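Putative oxidoreductase yhhX (Escherichia coli K-12, PDB 3F4L) probably acts as an NADP-dependent oxidoreductase of the Gfo/Idh/MocA family, possibly a scyllo-inositol dehydrogenase. Local coordinates at residues A6-G11 against S55-V60; K12-Y17 against V70-A75; L19-N24 against M295-R300; N91-K96 against R300-L305. All blocks are in the same frame, centred on the assembly; numbering follows the deposited sequence.

Interaction 1 (A6-G11 against S55-V60)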
loop_
_atom_site.group_PDB
_atom_site.type_symbol
_atom_site.label_atom_id
_atom_site.label_comp_id
_atom_site.label_asym_id
_atom_site.label_seq_id
_atom_site.Cartn_x
_atom_site.Cartn_y
_atom_site.Cartn_z
ATOM N N ALA A 6 -13.175 12.140 37.804
ATOM C CA ALA A 6 -14.250 13.014 37.372
ATOM C C ALA A 6 -14.145 13.281 35.878
ATOM O O ALA A 6 -13.055 13.324 35.319
ATOM C CB ALA A 6 -14.205 14.324 38.148
ATOM N N PHE A 7 -15.285 13.461 35.227
ATOM C CA PHE A 7 -15.270 13.730 33.804
ATOM C C PHE A 7 -15.692 15.136 33.465
ATOM O O PHE A 7 -16.631 15.676 34.053
ATOM C CB PHE A 7 -16.195 12.767 33.054
ATOM C CG PHE A 7 -15.706 11.366 33.027
ATOM C CD1 PHE A 7 -15.868 10.536 34.131
ATOM C CD2 PHE A 7 -15.046 10.877 31.903
ATOM C CE1 PHE A 7 -15.371 9.232 34.113
ATOM C CE2 PHE A 7 -14.548 9.581 31.872
ATOM C CZ PHE A 7 -14.708 8.756 32.975
ATOM N N ILE A 8 -14.975 15.736 32.521
ATOM C CA ILE A 8 -15.327 17.055 32.029
ATOM C C ILE A 8 -15.945 16.726 30.679
ATOM O O ILE A 8 -15.234 16.393 29.722
ATOM C CB ILE A 8 -14.103 17.951 31.784
ATOM C CG1 ILE A 8 -13.257 18.064 33.056
ATOM C CG2 ILE A 8 -14.566 19.324 31.324
ATOM C CD1 ILE A 8 -13.999 18.587 34.234
ATOM N N GLY A 9 -17.267 16.795 30.614
ATOM C CA GLY A 9 -17.967 16.489 29.386
ATOM C C GLY A 9 -18.783 15.224 29.561
ATOM O O GLY A 9 -18.317 14.239 30.140
ATOM N N PHE A 10 -20.014 15.242 29.071
ATOM C CA PHE A 10 -20.864 14.069 29.188
ATOM C C PHE A 10 -21.551 13.781 27.860
ATOM O O PHE A 10 -22.772 13.715 27.786
ATOM C CB PHE A 10 -21.908 14.279 30.291
ATOM C CG PHE A 10 -22.674 13.033 30.643
ATOM C CD1 PHE A 10 -22.005 11.852 30.929
ATOM C CD2 PHE A 10 -24.064 13.050 30.721
ATOM C CE1 PHE A 10 -22.703 10.700 31.292
ATOM C CE2 PHE A 10 -24.772 11.905 31.086
ATOM C CZ PHE A 10 -24.083 10.727 31.371
ATOM N N GLY A 11 -20.756 13.632 26.809
ATOM C CA GLY A 11 -21.312 13.351 25.499
ATOM C C GLY A 11 -21.252 11.864 25.197
ATOM O O GLY A 11 -21.154 11.032 26.109
ATOM N N SER A 55 -22.618 21.565 36.885
ATOM C CA SER A 55 -22.257 22.528 35.860
ATOM C C SER A 55 -21.285 23.541 36.455
ATOM O O SER A 55 -20.965 24.555 35.837
ATOM C CB SER A 55 -23.501 23.235 35.328
ATOM O OG SER A 55 -24.264 22.345 34.531
ATOM N N ASP A 56 -20.824 23.247 37.669
ATOM C CA ASP A 56 -19.859 24.086 38.370
ATOM C C ASP A 56 -18.547 23.303 38.383
ATOM O O ASP A 56 -18.377 22.363 39.160
ATOM C CB ASP A 56 -20.342 24.361 39.802
ATOM C CG ASP A 56 -19.314 25.098 40.646
ATOM O OD1 ASP A 56 -18.290 25.568 40.096
ATOM O OD2 ASP A 56 -19.539 25.212 41.873
ATOM N N LEU A 57 -17.625 23.695 37.509
ATOM C CA LEU A 57 -16.350 23.006 37.399
ATOM C C LEU A 57 -15.536 23.073 38.684
ATOM O O LEU A 57 -14.846 22.121 39.032
ATOM C CB LEU A 57 -15.555 23.580 36.224
ATOM C CG LEU A 57 -14.212 22.932 35.864
ATOM C CD1 LEU A 57 -14.301 21.414 35.925
ATOM C CD2 LEU A 57 -13.811 23.387 34.478
ATOM N N ASP A 58 -15.626 24.188 39.402
ATOM C CA ASP A 58 -14.871 24.323 40.640
ATOM C C ASP A 58 -15.237 23.253 41.665
ATOM O O ASP A 58 -14.375 22.789 42.414
ATOM C CB ASP A 58 -15.057 25.722 41.230
ATOM C CG ASP A 58 -14.298 26.778 40.449
ATOM O OD1 ASP A 58 -13.102 26.556 40.168
ATOM O OD2 ASP A 58 -14.887 27.826 40.119
ATOM N N GLU A 59 -16.509 22.859 41.689
ATOM C CA GLU A 59 -16.979 21.824 42.608
ATOM C C GLU A 59 -16.259 20.498 42.365
ATOM O O GLU A 59 -16.268 19.605 43.215
ATOM C CB GLU A 59 -18.484 21.612 42.445
ATOM C CG GLU A 59 -19.339 22.533 43.294
ATOM C CD GLU A 59 -20.811 22.427 42.949
ATOM O OE1 GLU A 59 -21.274 21.291 42.701
ATOM O OE2 GLU A 59 -21.499 23.474 42.932
ATOM N N VAL A 60 -15.650 20.370 41.193
ATOM C CA VAL A 60 -14.923 19.156 40.851
ATOM C C VAL A 60 -13.430 19.340 41.123
ATOM O O VAL A 60 -12.814 18.544 41.833
ATOM C CB VAL A 60 -15.108 18.781 39.360
ATOM C CG1 VAL A 60 -14.344 17.513 39.058
ATOM C CG2 VAL A 60 -16.591 18.600 39.039
#
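Leu57 and Val60 close over Ile8 and Ala6, a compact example of how the start of a short helix packs against one strand of a parallel sheet. Following residues 55-60 from the start, the chain first prepares its turn: the carboxylate of Asp56 reaches the amide of Asp58 in a weak capping bond, OD1 to N at 3.1 Å, while Asp56 O receives a weak bond from Glu59 N. Leu57 follows with CG anti to its backbone nitrogen (chi1 -176°), which directs the isobutyl group to the strand. Its CD1 meets Ile8 CD1 at 3.3 Å, and the two side chains cross at about a right angle and meet through these end methyls. Val60 N bonds to Leu57 O at 2.9 Å, a bond that spans the turn between the two residues touching the strand. Val60 CG1 then meets Ala6 CB at 3.3 Å. Both methyl pairs are tight, their exact length doubtful, and all four residues are buried. A small residue at Ala6 is consistent with the short spacing here. Just beyond the strand, Gly9 adopts backbone angles that demand glycine; with Gly11 it belongs to a glycine-bearing turn consistent with the nucleotide-binding loop of a Rossmann fold. Strand 3-8 lies between strands 29-35 and 66-71; Tyr81 of helix 78-87 touches both Ile8 and Leu57, His33 of strand 29-35 touches both Ala6 and Val60, and Phe7 turns to the other face, toward helix 12-22.

Interaction 2 (K12-Y17 against V70-A75)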
loop_
_atom_site.group_PDB
_atom_site.type_symbol
_atom_site.label_atom_id
_atom_site.label_comp_id
_atom_site.label_asym_id
_atom_site.label_seq_id
_atom_site.Cartn_x
_atom_site.Cartn_y
_atom_site.Cartn_z
ATOM N N LYS A 12 -21.303 11.529 23.914
ATOM C CA LYS A 12 -21.256 10.138 23.497
ATOM C C LYS A 12 -19.954 9.444 23.853
ATOM O O LYS A 12 -19.962 8.298 24.294
ATOM C CB LYS A 12 -21.505 10.032 21.995
ATOM C CG LYS A 12 -22.977 10.086 21.630
ATOM C CD LYS A 12 -23.690 8.851 22.169
ATOM C CE LYS A 12 -25.140 8.786 21.720
ATOM N NZ LYS A 12 -25.795 7.526 22.174
ATOM N N SER A 13 -18.833 10.128 23.667
ATOM C CA SER A 13 -17.556 9.511 23.983
ATOM C C SER A 13 -17.524 9.067 25.446
ATOM O O SER A 13 -17.093 7.968 25.755
ATOM C CB SER A 13 -16.407 10.483 23.719
ATOM O OG SER A 13 -16.498 11.597 24.582
ATOM N N THR A 14 -17.990 9.924 26.345
ATOM C CA THR A 14 -17.995 9.593 27.763
ATOM C C THR A 14 -18.891 8.386 28.085
ATOM O O THR A 14 -18.490 7.493 28.834
ATOM C CB THR A 14 -18.473 10.800 28.603
ATOM O OG1 THR A 14 -17.681 11.948 28.277
ATOM C CG2 THR A 14 -18.349 10.506 30.092
ATOM N N THR A 15 -20.095 8.348 27.520
ATOM C CA THR A 15 -21.015 7.246 27.811
ATOM C C THR A 15 -20.769 5.958 27.039
ATOM O O THR A 15 -21.300 4.907 27.402
ATOM C CB THR A 15 -22.483 7.651 27.578
ATOM O OG1 THR A 15 -22.642 8.143 26.242
ATOM C CG2 THR A 15 -22.904 8.716 28.575
ATOM N N ARG A 16 -19.967 6.029 25.981
ATOM C CA ARG A 16 -19.694 4.841 25.182
ATOM C C ARG A 16 -18.298 4.261 25.346
ATOM O O ARG A 16 -18.134 3.042 25.452
ATOM C CB ARG A 16 -19.933 5.127 23.698
ATOM C CG ARG A 16 -19.550 3.962 22.792
ATOM C CD ARG A 16 -20.067 4.181 21.384
ATOM N NE ARG A 16 -21.520 4.335 21.380
ATOM C CZ ARG A 16 -22.226 4.782 20.346
ATOM N NH1 ARG A 16 -21.616 5.125 19.217
ATOM N NH2 ARG A 16 -23.542 4.888 20.445
ATOM N N TYR A 17 -17.290 5.123 25.377
ATOM C CA TYR A 17 -15.927 4.632 25.481
ATOM C C TYR A 17 -15.244 4.718 26.836
ATOM O O TYR A 17 -14.157 4.171 27.006
ATOM C CB TYR A 17 -15.070 5.312 24.422
ATOM C CG TYR A 17 -15.573 5.049 23.022
ATOM C CD1 TYR A 17 -15.463 3.782 22.448
ATOM C CD2 TYR A 17 -16.160 6.066 22.270
ATOM C CE1 TYR A 17 -15.922 3.537 21.156
ATOM C CE2 TYR A 17 -16.622 5.831 20.979
ATOM C CZ TYR A 17 -16.499 4.566 20.428
ATOM O OH TYR A 17 -16.946 4.328 19.150
ATOM N N VAL A 70 -10.903 13.498 33.552
ATOM C CA VAL A 70 -10.928 13.044 32.157
ATOM C C VAL A 70 -11.639 14.086 31.291
ATOM O O VAL A 70 -12.832 14.296 31.431
ATOM C CB VAL A 70 -11.649 11.692 32.055
ATOM C CG1 VAL A 70 -11.535 11.120 30.638
ATOM C CG2 VAL A 70 -11.059 10.731 33.069
ATOM N N VAL A 71 -10.895 14.735 30.401
ATOM C CA VAL A 71 -11.444 15.774 29.538
ATOM C C VAL A 71 -12.002 15.193 28.240
ATOM O O VAL A 71 -11.251 14.697 27.399
ATOM C CB VAL A 71 -10.367 16.808 29.209
ATOM C CG1 VAL A 71 -10.970 17.948 28.416
ATOM C CG2 VAL A 71 -9.729 17.312 30.501
ATOM N N CYS A 72 -13.323 15.259 28.098
ATOM C CA CYS A 72 -14.024 14.721 26.932
ATOM C C CYS A 72 -14.910 15.755 26.262
ATOM O O CYS A 72 -15.903 15.398 25.640
ATOM C CB CYS A 72 -14.919 13.558 27.347
ATOM S SG CYS A 72 -14.113 12.325 28.343
ATOM N N THR A 73 -14.568 17.030 26.405
ATOM C CA THR A 73 -15.353 18.103 25.799
ATOM C C THR A 73 -14.945 18.288 24.344
ATOM O O THR A 73 -14.322 17.413 23.738
ATOM C CB THR A 73 -15.140 19.455 26.532
ATOM O OG1 THR A 73 -13.736 19.771 26.571
ATOM C CG2 THR A 73 -15.699 19.397 27.952
ATOM N N HIS A 74 -15.305 19.440 23.792
ATOM C CA HIS A 74 -14.974 19.774 22.420
ATOM C C HIS A 74 -13.465 19.959 22.314
ATOM O O HIS A 74 -12.835 20.557 23.192
ATOM C CB HIS A 74 -15.689 21.065 22.022
ATOM C CG HIS A 74 -15.511 21.437 20.583
ATOM N ND1 HIS A 74 -14.279 21.716 20.031
ATOM C CD2 HIS A 74 -16.414 21.588 19.584
ATOM C CE1 HIS A 74 -14.430 22.022 18.754
ATOM N NE2 HIS A 74 -15.716 21.952 18.458
ATOM N N ALA A 75 -12.889 19.447 21.235
ATOM C CA ALA A 75 -11.452 19.544 21.001
ATOM C C ALA A 75 -10.854 20.906 21.369
ATOM O O ALA A 75 -9.809 20.981 22.022
ATOM C CB ALA A 75 -11.150 19.230 19.535
#
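Cys72 presses its CB against the hydroxyls of Ser13 and Thr14, a small worked case of how the Rossmann fold joins the helix after its glycine-bearing loop to the residue just past the end of strand 66-71. The first shell is narrow: Thr14 OG1 stands 3.3 Å from Cys72 CB, and Ser13 OG approaches the same carbon at 3.7 Å. The methylene therefore rests against two oxygens from successive residues of the first helical turn, in van der Waals contact rather than by any polar bond, with the CA atoms of Thr14 and Cys72 6.5 Å apart. Each hydroxyl is satisfied by a partner beyond the two segments. Ser13 OG, set between its backbone N and carbonyl carbon (chi1 64°), hydrogen-bonds to Glu95 OE2, and Thr14 OG1 is hydrogen-bonded to the carbonyl O of Gly9, tying the helix start back to the loop before it. Further out, helical bonds fix the turn that carries both side chains: Arg16 N to Lys12 O at 2.8 Å and Tyr17 N to Ser13 O at 2.9 Å. On the other side Cys72 is held by a backbone bond to Ile8, and its side chain also packs on Phe7. The thiol, swung opposite the carbonyl carbon and beside the backbone N (chi1 -50°), leaves Cys72 SG 3.6 Å from Thr14 OG1.

Interaction 3 (L19-N24 against M295-R300)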
loop_
_atom_site.group_PDB
_atom_site.type_symbol
_atom_site.label_atom_id
_atom_site.label_comp_id
_atom_site.label_asym_id
_atom_site.label_seq_id
_atom_site.Cartn_x
_atom_site.Cartn_y
_atom_site.Cartn_z
ATOM N N LEU A 19 -17.291 5.303 30.465
ATOM C CA LEU A 19 -18.126 4.773 31.535
ATOM C C LEU A 19 -18.376 3.267 31.535
ATOM O O LEU A 19 -18.309 2.630 32.589
ATOM C CB LEU A 19 -19.449 5.556 31.583
ATOM C CG LEU A 19 -19.536 6.702 32.615
ATOM C CD1 LEU A 19 -18.155 7.265 32.928
ATOM C CD2 LEU A 19 -20.460 7.794 32.117
ATOM N N PRO A 20 -18.647 2.670 30.360
ATOM C CA PRO A 20 -18.887 1.221 30.360
ATOM C C PRO A 20 -17.731 0.449 30.996
ATOM O O PRO A 20 -17.932 -0.570 31.659
ATOM C CB PRO A 20 -19.045 0.892 28.872
ATOM C CG PRO A 20 -19.632 2.161 28.305
ATOM C CD PRO A 20 -18.800 3.234 29.005
ATOM N N TYR A 21 -16.521 0.954 30.795
ATOM C CA TYR A 21 -15.312 0.321 31.310
ATOM C C TYR A 21 -14.985 0.715 32.749
ATOM O O TYR A 21 -14.563 -0.120 33.556
ATOM C CB TYR A 21 -14.136 0.677 30.392
ATOM C CG TYR A 21 -14.288 0.118 29.000
ATOM C CD1 TYR A 21 -13.983 -1.223 28.727
ATOM C CD2 TYR A 21 -14.786 0.903 27.966
ATOM C CE1 TYR A 21 -14.170 -1.757 27.471
ATOM C CE2 TYR A 21 -14.983 0.376 26.693
ATOM C CZ TYR A 21 -14.674 -0.953 26.454
ATOM O OH TYR A 21 -14.868 -1.466 25.202
ATOM N N VAL A 22 -15.173 1.992 33.065
ATOM C CA VAL A 22 -14.895 2.494 34.396
ATOM C C VAL A 22 -15.893 1.961 35.415
ATOM O O VAL A 22 -15.517 1.623 36.541
ATOM C CB VAL A 22 -14.906 4.035 34.403
ATOM C CG1 VAL A 22 -14.770 4.565 35.843
ATOM C CG2 VAL A 22 -13.753 4.543 33.545
ATOM N N LEU A 23 -17.164 1.873 35.022
ATOM C CA LEU A 23 -18.192 1.374 35.931
ATOM C C LEU A 23 -18.062 -0.138 36.149
ATOM O O LEU A 23 -18.752 -0.710 36.990
ATOM C CB LEU A 23 -19.589 1.724 35.402
ATOM C CG LEU A 23 -19.825 3.222 35.171
ATOM C CD1 LEU A 23 -21.201 3.448 34.521
ATOM C CD2 LEU A 23 -19.724 3.968 36.502
ATOM N N ASN A 24 -17.181 -0.784 35.389
ATOM C CA ASN A 24 -16.963 -2.222 35.550
ATOM C C ASN A 24 -15.755 -2.439 36.478
ATOM O O ASN A 24 -15.357 -3.582 36.746
ATOM C CB ASN A 24 -16.682 -2.873 34.195
ATOM C CG ASN A 24 -17.430 -4.189 34.007
ATOM O OD1 ASN A 24 -17.448 -5.051 34.894
ATOM N ND2 ASN A 24 -18.040 -4.352 32.839
HETATM N N MSE A 295 -7.463 -10.795 23.438
HETATM C CA MSE A 295 -8.633 -10.061 23.916
HETATM C C MSE A 295 -8.353 -8.571 24.103
HETATM O O MSE A 295 -7.391 -8.183 24.773
HETATM C CB MSE A 295 -9.121 -10.645 25.240
HETATM C CG MSE A 295 -10.500 -10.149 25.665
HETATM SE SE MSE A 295 -10.825 -10.406 27.566
HETATM C CE MSE A 295 -11.360 -8.601 28.037
ATOM N N GLY A 296 -9.203 -7.741 23.513
ATOM C CA GLY A 296 -9.035 -6.303 23.634
ATOM C C GLY A 296 -9.855 -5.776 24.800
ATOM O O GLY A 296 -10.901 -6.344 25.135
ATOM N N ASP A 297 -9.387 -4.694 25.416
ATOM C CA ASP A 297 -10.093 -4.102 26.548
ATOM C C ASP A 297 -9.655 -2.650 26.743
ATOM O O ASP A 297 -8.567 -2.383 27.274
ATOM C CB ASP A 297 -9.821 -4.933 27.812
ATOM C CG ASP A 297 -10.529 -4.388 29.047
ATOM O OD1 ASP A 297 -11.435 -3.544 28.904
ATOM O OD2 ASP A 297 -10.184 -4.816 30.170
ATOM N N TYR A 298 -10.504 -1.713 26.316
ATOM C CA TYR A 298 -10.176 -0.292 26.435
ATOM C C TYR A 298 -9.976 0.150 27.879
ATOM O O TYR A 298 -9.341 1.172 28.137
ATOM C CB TYR A 298 -11.263 0.571 25.789
ATOM C CG TYR A 298 -11.412 0.356 24.302
ATOM C CD1 TYR A 298 -10.307 0.027 23.514
ATOM C CD2 TYR A 298 -12.643 0.534 23.667
ATOM C CE1 TYR A 298 -10.421 -0.115 22.133
ATOM C CE2 TYR A 298 -12.768 0.393 22.276
ATOM C CZ TYR A 298 -11.650 0.069 21.521
ATOM O OH TYR A 298 -11.747 -0.060 20.150
ATOM N N GLY A 299 -10.505 -0.641 28.810
ATOM C CA GLY A 299 -10.385 -0.318 30.221
ATOM C C GLY A 299 -8.976 -0.492 30.745
ATOM O O GLY A 299 -8.660 -0.070 31.860
ATOM N N ARG A 300 -8.123 -1.116 29.942
ATOM C CA ARG A 300 -6.745 -1.326 30.348
ATOM C C ARG A 300 -6.020 0.012 30.480
ATOM O O ARG A 300 -4.967 0.088 31.101
ATOM C CB ARG A 300 -6.052 -2.280 29.365
ATOM C CG ARG A 300 -6.452 -3.735 29.655
ATOM C CD ARG A 300 -6.320 -4.684 28.468
ATOM N NE ARG A 300 -4.946 -4.839 28.013
ATOM C CZ ARG A 300 -4.570 -5.696 27.067
ATOM N NH1 ARG A 300 -5.479 -6.475 26.487
ATOM N NH2 ARG A 300 -3.291 -5.766 26.699
#
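Tyr21 and Gly299 bring their CA atoms to 5.1 Å, where the type I turn from Asp297 to Arg300, closed by Arg300 N to Asp297 O at 3.0 Å, meets the side of the helix. The Tyr21 ring, its CG opposite the carbonyl carbon (chi1 -65°), passes Gly299 N and Asp297 OD1 at CD1 and reaches Tyr298 with CZ and OH. Over one face, offset toward the rim, sits Tyr298 CB in a CH-pi contact, 3.9 Å from the centroid. The two tyrosine rings are oblique, their planes at 62°, and Tyr21 OH comes 3.4 Å from Tyr298 CD2. Tyr21 CD1 lies 3.5 Å from Asp297 OD1, the same oxygen that receives Gly299 N at 3.0 Å with an N-H...O angle of 148°, from above the carboxylate plane. A CB on Gly299 would be tight against Tyr21 CB and crowded by Asp297 OD1, so the close approach probably relies on the missing side chain. In the two-domain design of this family, helix 12-22 of the nucleotide-binding Rossmann part here meets the loop that leads into helix 300-311 of the C-terminal part. Replacing Tyr21 by an alanine would probably open a gap beside Gly299 and leave Tyr298 CB without the aromatic face it rests on. Gln253 OE1 takes the Tyr298 amide and, weakly, the Tyr21 hydroxyl; Asp297 OD2 forms a salt bridge with Arg25, and Tyr298 OH bonds to Asp128.

Interaction 4 (N91-K96 against R300-L305)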
loop_
_atom_site.group_PDB
_atom_site.type_symbol
_atom_site.label_atom_id
_atom_site.label_comp_id
_atom_site.label_asym_id
_atom_site.label_seq_id
_atom_site.Cartn_x
_atom_site.Cartn_y
_atom_site.Cartn_z
ATOM N N ASN A 91 -4.387 14.762 38.146
ATOM C CA ASN A 91 -3.790 14.033 37.034
ATOM C C ASN A 91 -4.828 14.188 35.931
ATOM O O ASN A 91 -6.020 14.287 36.224
ATOM C CB ASN A 91 -3.609 12.564 37.395
ATOM C CG ASN A 91 -2.541 12.366 38.437
ATOM O OD1 ASN A 91 -1.355 12.563 38.167
ATOM N ND2 ASN A 91 -2.952 11.996 39.645
ATOM N N VAL A 92 -4.392 14.208 34.676
ATOM C CA VAL A 92 -5.323 14.413 33.574
ATOM C C VAL A 92 -5.219 13.429 32.404
ATOM O O VAL A 92 -4.119 13.136 31.910
ATOM C CB VAL A 92 -5.168 15.852 33.006
ATOM C CG1 VAL A 92 -6.091 16.060 31.817
ATOM C CG2 VAL A 92 -5.474 16.882 34.092
ATOM N N LEU A 93 -6.380 12.940 31.968
ATOM C CA LEU A 93 -6.492 12.029 30.828
ATOM C C LEU A 93 -7.300 12.815 29.791
ATOM O O LEU A 93 -8.424 13.249 30.065
ATOM C CB LEU A 93 -7.216 10.740 31.234
ATOM C CG LEU A 93 -7.482 9.675 30.150
ATOM C CD1 LEU A 93 -6.168 9.157 29.558
ATOM C CD2 LEU A 93 -8.255 8.517 30.770
ATOM N N VAL A 94 -6.732 13.014 28.605
ATOM C CA VAL A 94 -7.405 13.800 27.580
ATOM C C VAL A 94 -7.779 13.037 26.310
ATOM O O VAL A 94 -6.951 12.343 25.728
ATOM C CB VAL A 94 -6.539 15.004 27.156
ATOM C CG1 VAL A 94 -7.375 15.977 26.337
ATOM C CG2 VAL A 94 -5.954 15.696 28.382
ATOM N N GLU A 95 -9.027 13.188 25.878
ATOM C CA GLU A 95 -9.493 12.534 24.657
ATOM C C GLU A 95 -8.931 13.230 23.420
ATOM O O GLU A 95 -8.510 14.383 23.489
ATOM C CB GLU A 95 -11.015 12.551 24.591
ATOM C CG GLU A 95 -11.669 11.352 25.232
ATOM C CD GLU A 95 -13.109 11.203 24.803
ATOM O OE1 GLU A 95 -13.688 10.120 25.039
ATOM O OE2 GLU A 95 -13.655 12.171 24.228
ATOM N N LYS A 96 -8.928 12.522 22.292
ATOM C CA LYS A 96 -8.423 13.070 21.031
ATOM C C LYS A 96 -9.182 14.342 20.650
ATOM O O LYS A 96 -10.404 14.391 20.746
ATOM C CB LYS A 96 -8.572 12.026 19.913
ATOM C CG LYS A 96 -7.905 10.680 20.215
ATOM C CD LYS A 96 -8.650 9.858 21.289
ATOM C CE LYS A 96 -10.029 9.412 20.789
ATOM N NZ LYS A 96 -10.678 8.384 21.658
ATOM N N ARG A 300 -8.123 -1.116 29.942
ATOM C CA ARG A 300 -6.745 -1.326 30.348
ATOM C C ARG A 300 -6.020 0.012 30.480
ATOM O O ARG A 300 -4.967 0.088 31.101
ATOM C CB ARG A 300 -6.052 -2.280 29.365
ATOM C CG ARG A 300 -6.452 -3.735 29.655
ATOM C CD ARG A 300 -6.320 -4.684 28.468
ATOM N NE ARG A 300 -4.946 -4.839 28.013
ATOM C CZ ARG A 300 -4.570 -5.696 27.067
ATOM N NH1 ARG A 300 -5.479 -6.475 26.487
ATOM N NH2 ARG A 300 -3.291 -5.766 26.699
ATOM N N VAL A 301 -6.605 1.061 29.906
ATOM C CA VAL A 301 -6.052 2.405 29.999
ATOM C C VAL A 301 -6.192 2.823 31.462
ATOM O O VAL A 301 -5.268 3.364 32.064
ATOM C CB VAL A 301 -6.840 3.410 29.113
ATOM C CG1 VAL A 301 -6.442 4.850 29.473
ATOM C CG2 VAL A 301 -6.561 3.146 27.625
ATOM N N TYR A 302 -7.357 2.555 32.039
ATOM C CA TYR A 302 -7.581 2.913 33.428
ATOM C C TYR A 302 -6.782 2.017 34.370
ATOM O O TYR A 302 -6.363 2.458 35.447
ATOM C CB TYR A 302 -9.073 2.877 33.758
ATOM C CG TYR A 302 -9.837 4.044 33.146
ATOM C CD1 TYR A 302 -10.375 3.964 31.856
ATOM C CD2 TYR A 302 -9.974 5.245 33.842
ATOM C CE1 TYR A 302 -11.032 5.056 31.275
ATOM C CE2 TYR A 302 -10.626 6.346 33.272
ATOM C CZ TYR A 302 -11.150 6.240 31.994
ATOM O OH TYR A 302 -11.777 7.322 31.445
ATOM N N ASP A 303 -6.546 0.770 33.967
ATOM C CA ASP A 303 -5.759 -0.119 34.815
ATOM C C ASP A 303 -4.323 0.408 34.841
ATOM O O ASP A 303 -3.619 0.240 35.831
ATOM C CB ASP A 303 -5.787 -1.570 34.300
ATOM C CG ASP A 303 -7.183 -2.168 34.311
ATOM O OD1 ASP A 303 -7.950 -1.868 35.248
ATOM O OD2 ASP A 303 -7.521 -2.946 33.393
ATOM N N ALA A 304 -3.893 1.043 33.751
ATOM C CA ALA A 304 -2.542 1.607 33.680
ATOM C C ALA A 304 -2.453 2.878 34.518
ATOM O O ALA A 304 -1.470 3.099 35.239
ATOM C CB ALA A 304 -2.161 1.917 32.230
ATOM N N LEU A 305 -3.472 3.721 34.410
ATOM C CA LEU A 305 -3.511 4.966 35.181
ATOM C C LEU A 305 -3.525 4.629 36.673
ATOM O O LEU A 305 -2.932 5.340 37.487
ATOM C CB LEU A 305 -4.749 5.780 34.801
ATOM C CG LEU A 305 -4.589 6.784 33.654
ATOM C CD1 LEU A 305 -3.733 6.213 32.564
ATOM C CD2 LEU A 305 -5.962 7.151 33.111
#
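Leu93 reaches from its strand to the side of helix 300-311, and the branch that does most of the touching is CD2. Leu93 CD2 meets Leu305 CD2 at 3.6 Å, the two side chains crossing at about a right angle, while the other branch, Leu93 CD1, lies 4.1 Å from that same Leu305 methyl, CD2. Val301 adds a looser approach, CG1 to Leu93 CD2 at 4.3 Å. The outer end of the Tyr302 ring completes the set, its CZ 3.9 Å from Leu93 CD2. With CG anti to its backbone nitrogen (chi1 178°), Leu93 extends far enough to bridge strand and helix, whose axes stay 11.4 Å apart and run nearly antiparallel at 161°. An alanine at Leu93 is likely to leave a gap between the sheet and the helix, with the Leu305 methyl and the end of the Tyr302 ring deprived of their neighbour.

The polar interactions lie around this apolar patch. Tyr302 OH hydrogen-bonds to His18 ND1, and the other nitrogen of that imidazole, NE2, bonds to Glu95 OE1, so one histidine links both segments. Glu95 and Lys96 open the Glu-Lys-Pro sequence familiar in Gfo/Idh/MocA enzymes. Backbone bonding of Leu93 with Val69 and Val71 of strand 66-71 holds the strand in the sheet.

Methyl contacts such as these are weakly directional, so the direction of the Tyr302 ring is probably set more by its hydroxyl's bond to His18 than by Leu93.

How the interactions relate
Interactions 1 and 2 lie wholly within the nucleotide-binding Rossmann part, whereas interactions 3 and 4 join that part to the C-terminal region. Centres lie about 11 Å apart for interactions 1 and 2 and about 21 Å apart for interactions 1 and 3, the farthest pair. Strands 3-8, 66-71 and 91-94, successive in one parallel sheet, carry interactions 1, 2 and 4; helix 12-22 serves both 2 and 3, and Arg300 belongs to 3 and 4. Along the chain, 1 and 2 each close before 4 opens, whereas 3 crosses the other three and 1 crosses 2; the loop and helix at 295-305 bring the C-terminal part back against the Rossmann part, consistent with the family's two-domain build.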